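Side-chain contacts in catalytic domain of the nuclear inclusion protein A (nia) (Tobacco etch virus, PDB 1LVM), which cleaves peptide bonds with narrow sequence specificity as a chymotrypsin-type cysteine protease, probably processing the viral polyprotein: residues D86-I91 with D144-K149; A214-W219 with K223-K228. The protein carries 1 engineered substitution. One frame throughout, in Å; residues are numbered along the deposited sequence.

Contact 1. Residues D86-I91 with D144-K149; sequences DGRDMI and DGIFWK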
# COMPACT_ATOMS: atom_id res chain seq x y z
N ASP A 86 11.03 1.84 9.37
CA ASP A 86 12.36 1.26 9.37
C ASP A 86 12.46 -0.11 8.69
O ASP A 86 11.74 -1.04 9.04
CB ASP A 86 12.77 1.13 10.87
CG ASP A 86 14.25 1.26 11.11
OD1 ASP A 86 15.02 1.25 10.13
OD2 ASP A 86 14.64 1.38 12.29
N GLY A 87 13.35 -0.22 7.73
CA GLY A 87 13.60 -1.50 7.10
C GLY A 87 12.53 -2.10 6.21
O GLY A 87 12.73 -3.21 5.76
N ARG A 88 11.43 -1.38 5.96
CA ARG A 88 10.26 -1.87 5.14
C ARG A 88 10.00 -0.87 4.00
O ARG A 88 10.32 0.31 4.11
CB ARG A 88 8.93 -1.87 5.97
CG ARG A 88 8.81 -3.06 6.96
CD ARG A 88 7.57 -3.05 7.84
NE ARG A 88 7.14 -4.44 8.22
CZ ARG A 88 7.64 -5.09 9.25
NH1 ARG A 88 8.55 -4.49 9.98
NH2 ARG A 88 7.22 -6.31 9.58
N ASP A 89 9.39 -1.35 2.93
CA ASP A 89 8.99 -0.47 1.83
C ASP A 89 7.66 0.16 2.23
O ASP A 89 6.61 -0.03 1.54
CB ASP A 89 8.81 -1.29 0.55
CG ASP A 89 8.35 -0.45 -0.65
OD1 ASP A 89 8.69 0.76 -0.73
OD2 ASP A 89 7.61 -1.05 -1.50
N MET A 90 7.67 0.97 3.27
CA MET A 90 6.43 1.62 3.72
C MET A 90 6.71 2.98 4.30
O MET A 90 7.71 3.18 5.02
CB MET A 90 5.70 0.74 4.81
CG MET A 90 4.25 1.24 5.10
SD MET A 90 3.43 0.26 6.38
CE MET A 90 2.86 -1.05 5.29
N ILE A 91 5.84 3.94 4.01
CA ILE A 91 6.10 5.28 4.56
C ILE A 91 4.75 5.91 4.81
O ILE A 91 3.76 5.50 4.21
CB ILE A 91 6.90 6.12 3.46
CG1 ILE A 91 7.44 7.47 4.02
CG2 ILE A 91 6.01 6.39 2.21
CD1 ILE A 91 8.36 8.16 3.00
N ASP A 144 12.69 -12.73 7.36
CA ASP A 144 12.40 -12.07 8.64
C ASP A 144 10.99 -11.53 8.78
O ASP A 144 10.64 -10.91 9.80
CB ASP A 144 13.39 -10.91 8.85
CG ASP A 144 13.57 -10.05 7.59
OD1 ASP A 144 12.61 -10.07 6.76
OD2 ASP A 144 14.63 -9.37 7.44
N GLY A 145 10.16 -11.76 7.78
CA GLY A 145 8.78 -11.28 7.86
C GLY A 145 8.59 -9.87 7.33
O GLY A 145 7.49 -9.31 7.46
N ILE A 146 9.63 -9.26 6.73
CA ILE A 146 9.42 -7.88 6.18
C ILE A 146 8.53 -7.98 4.95
O ILE A 146 7.45 -7.34 4.85
CB ILE A 146 10.75 -7.24 5.81
CG1 ILE A 146 11.58 -7.09 7.08
CG2 ILE A 146 10.53 -5.91 5.05
CD1 ILE A 146 10.90 -6.37 8.16
N PHE A 147 8.98 -8.75 3.98
CA PHE A 147 8.16 -9.02 2.82
C PHE A 147 7.46 -10.36 3.09
O PHE A 147 8.03 -11.26 3.74
CB PHE A 147 9.01 -9.18 1.55
CG PHE A 147 9.56 -7.90 1.03
CD1 PHE A 147 8.76 -7.04 0.28
CD2 PHE A 147 10.91 -7.59 1.23
CE1 PHE A 147 9.30 -5.87 -0.28
CE2 PHE A 147 11.45 -6.43 0.69
CZ PHE A 147 10.64 -5.56 -0.07
N TRP A 148 6.21 -10.46 2.62
CA TRP A 148 5.41 -11.72 2.70
C TRP A 148 5.05 -12.09 1.28
O TRP A 148 4.86 -11.24 0.43
CB TRP A 148 4.14 -11.56 3.53
CG TRP A 148 4.41 -11.65 4.98
CD1 TRP A 148 5.31 -10.91 5.70
CD2 TRP A 148 3.79 -12.56 5.91
NE1 TRP A 148 5.28 -11.29 7.00
CE2 TRP A 148 4.36 -12.31 7.16
CE3 TRP A 148 2.81 -13.57 5.79
CZ2 TRP A 148 4.00 -13.01 8.30
CZ3 TRP A 148 2.43 -14.29 6.96
CH2 TRP A 148 3.03 -14.00 8.17
N LYS A 149 4.98 -13.39 1.01
CA LYS A 149 4.64 -13.88 -0.32
C LYS A 149 3.14 -13.94 -0.52
O LYS A 149 2.37 -14.27 0.40
CB LYS A 149 5.17 -15.35 -0.47
CG LYS A 149 6.71 -15.57 -0.25
CD LYS A 149 7.14 -17.14 -0.43
CE LYS A 149 8.61 -17.52 -0.12
NZ LYS A 149 8.88 -19.05 -0.11
O HOH W 1 8.90 -8.56 11.21
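Ile146 lays its CD1 methyl over one face of the Arg88 guanidinium, displaced toward the rim, with CD1 3.5 Å from Arg88 NH1 and 3.7 Å from Arg88 CZ. The two side chains cross obliquely. The second methyl branch of Ile146 works lower down: its CG2 touches Arg88 CG at 3.8 Å and Gly87 O at 3.6 Å, wedging the isoleucine against the root of the arginine as well as its head. Arg88 CG stands anti to the carbonyl carbon (chi1 -77°) and the chain then runs extended to NE, which carries the charged head across to the 144-149 turn. There Arg88 NH2 lies obliquely 3.7 Å from Gly145 O, and a water bridges Arg88 NH2 to Asp144 O; NH2 also hydrogen-bonds to Ser189 OG. No direct hydrogen bond joins the segments. The turn is braced by an Asx turn, Ile146 N donating to Asp144 OD1 at 3.1 Å from above the carboxylate plane. Next to Arg88, Asp89, probably the acid of the chymotrypsin-type triad, accepts from His54 N. The contact bridges two barrels: the loop between strands 81-84 and 91-94 meets the turn that leads into strand 147-150, beside strand 185-189.

Contact 2. Residues A214-W219 with K223-K228; sequences ADSVLW and KVFMDK. Engineered in segment 223-228: Asp227 (natural residue Ser).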
# COMPACT_ATOMS: atom_id res chain seq x y z
N ALA A 214 19.41 5.41 -4.48
CA ALA A 214 19.94 4.38 -5.36
C ALA A 214 18.85 3.67 -6.12
O ALA A 214 17.68 3.83 -5.83
CB ALA A 214 20.73 3.38 -4.56
N ASP A 215 19.26 2.85 -7.07
CA ASP A 215 18.31 2.13 -7.91
C ASP A 215 17.99 0.71 -7.42
O ASP A 215 17.24 -0.01 -8.07
CB ASP A 215 18.79 2.11 -9.36
CG ASP A 215 18.76 3.49 -9.99
OD1 ASP A 215 17.76 4.22 -9.78
OD2 ASP A 215 19.73 3.85 -10.69
N SER A 216 18.56 0.31 -6.29
CA SER A 216 18.21 -0.97 -5.73
C SER A 216 18.43 -0.85 -4.24
O SER A 216 19.20 -0.02 -3.76
CB SER A 216 19.05 -2.11 -6.33
OG SER A 216 20.37 -2.06 -5.82
N VAL A 217 17.70 -1.65 -3.49
CA VAL A 217 17.84 -1.60 -2.05
C VAL A 217 17.82 -3.01 -1.48
O VAL A 217 17.35 -3.95 -2.12
CB VAL A 217 16.71 -0.77 -1.43
CG1 VAL A 217 15.39 -1.48 -1.67
CG2 VAL A 217 16.95 -0.58 0.02
N LEU A 218 18.34 -3.15 -0.26
CA LEU A 218 18.41 -4.46 0.41
C LEU A 218 17.52 -4.42 1.63
O LEU A 218 17.96 -4.03 2.72
CB LEU A 218 19.84 -4.79 0.88
CG LEU A 218 20.26 -6.26 0.89
CD1 LEU A 218 19.23 -7.15 1.57
CD2 LEU A 218 20.47 -6.70 -0.55
N TRP A 219 16.26 -4.81 1.42
CA TRP A 219 15.27 -4.84 2.51
C TRP A 219 14.73 -6.25 2.75
O TRP A 219 14.45 -6.98 1.80
CB TRP A 219 14.08 -3.91 2.17
CG TRP A 219 14.47 -2.47 2.08
CD1 TRP A 219 15.58 -1.88 2.65
CD2 TRP A 219 13.72 -1.42 1.48
NE1 TRP A 219 15.56 -0.51 2.43
CE2 TRP A 219 14.43 -0.20 1.71
CE3 TRP A 219 12.52 -1.37 0.76
CZ2 TRP A 219 13.98 1.03 1.25
CZ3 TRP A 219 12.07 -0.11 0.30
CH2 TRP A 219 12.79 1.05 0.54
N LYS A 223 17.23 -8.23 -2.47
CA LYS A 223 17.72 -7.04 -3.14
C LYS A 223 16.53 -6.67 -4.06
O LYS A 223 16.01 -7.50 -4.83
CB LYS A 223 18.95 -7.36 -3.99
CG LYS A 223 19.70 -6.15 -4.50
CD LYS A 223 20.78 -6.59 -5.49
CE LYS A 223 21.68 -5.44 -5.85
NZ LYS A 223 22.81 -5.93 -6.68
N VAL A 224 16.05 -5.42 -3.95
CA VAL A 224 14.94 -5.00 -4.75
C VAL A 224 15.35 -3.84 -5.67
O VAL A 224 15.94 -2.88 -5.20
CB VAL A 224 13.73 -4.49 -3.86
CG1 VAL A 224 12.45 -4.40 -4.77
CG2 VAL A 224 13.52 -5.42 -2.64
N PHE A 225 15.07 -3.98 -6.95
CA PHE A 225 15.40 -2.93 -7.90
C PHE A 225 14.20 -2.05 -8.18
O PHE A 225 13.07 -2.49 -8.15
CB PHE A 225 15.84 -3.53 -9.22
CG PHE A 225 17.09 -4.33 -9.13
CD1 PHE A 225 17.05 -5.66 -8.71
CD2 PHE A 225 18.34 -3.76 -9.42
CE1 PHE A 225 18.22 -6.42 -8.58
CE2 PHE A 225 19.53 -4.51 -9.29
CZ PHE A 225 19.46 -5.84 -8.87
N MET A 226 14.48 -0.78 -8.50
CA MET A 226 13.44 0.18 -8.84
C MET A 226 12.71 -0.19 -10.14
O MET A 226 11.49 -0.01 -10.24
CB MET A 226 14.07 1.56 -9.00
CG MET A 226 14.64 2.09 -7.71
SD MET A 226 13.47 2.28 -6.25
CE MET A 226 14.49 1.69 -4.97
N ASP A 227 13.47 -0.68 -11.13
CA ASP A 227 12.93 -1.09 -12.45
C ASP A 227 13.36 -2.54 -12.76
O ASP A 227 14.39 -2.98 -12.27
CB ASP A 227 13.49 -0.20 -13.59
CG ASP A 227 13.55 1.30 -13.24
OD1 ASP A 227 12.52 1.87 -12.82
OD2 ASP A 227 14.64 1.90 -13.39
N LYS A 228 12.59 -3.25 -13.59
CA LYS A 228 12.92 -4.63 -13.99
C LYS A 228 13.96 -4.48 -15.14
O LYS A 228 14.26 -3.36 -15.51
CB LYS A 228 11.63 -5.33 -14.48
CG LYS A 228 11.52 -6.81 -14.09
CD LYS A 228 10.52 -7.56 -14.99
CE LYS A 228 9.16 -6.87 -15.01
NZ LYS A 228 8.10 -7.66 -15.68
O HOH W 2 16.66 -0.41 -10.84
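Val217 and Val224 form the hydrogen-bonded pair of this antiparallel hairpin: Val217 N gives to Val224 O, and Val224 N returns to Val217 O, both at 2.7 Å. Past the end of the strands the ladder is prolonged by Met226 N, which reaches Asp215 O at 2.9 Å. A water also donates to Asp215 O and accepts from Asp227 N, tying in the engineered Asp227. CA-H...O contacts fill in between the amide bonds, the shortest from Ser216 CA to Val224 O at 3.0 Å.

Side-chain packing follows the two faces of the hairpin. On one, the side chains of Val217 and Val224 lie next to each other and point the same way, CG1 of Val217 being 4.1 Å from CB of Val224. On the other, Ser216 CB sits 3.6 Å from Phe225 CD2, oblique to the ring, and Leu218 crosses Lys223 at about a right angle with its CD2 3.8 Å from Lys223 CB.

Van der Waals contacts between carbon and oxygen add to this. Lys223 has CG anti to its own amide nitrogen (chi1 -168°) and stays extended beyond, which takes its CE past Ser216 OG at 3.6 Å. Met226 CG rests 3.4 Å from Asp215 O, and the bends at chi2 and chi3 fold the chain on until CE comes near Ala214 O.

No salt bridge joins the two strands; Asp215 OD1 makes its salt bridge to Arg57, outside the hairpin. The chemistry therefore implies a hairpin held mainly by its backbone. The far edge of strand 222-225 is used by the bound peptide, which pairs in parallel with Val224 and Phe225, while Val224, Met226 and Trp219 each pack on an aromatic side chain of it, consistent with a part in substrate recognition.

In the fold
From the N terminus, the chain builds most of the first barrel, with the 81-84 to 91-94 loop, before it runs through the second. Contact 1 closes a loop of 52 residues that runs from strand 91-94 into the second barrel, joining the two barrels where 144-149 returns to 86-91. Contact 2 follows in series, neither nested in contact 1 nor crossing it, and closes the tight turn between strands 216-219 and 222-225. The two touch side by side: Phe147 meets Trp219 and Val224, and Asp89 packs against the Trp219 ring. The hairpin is thereby laid against both barrels, and Asp89 packs on the same bound peptide that pairs with the hairpin.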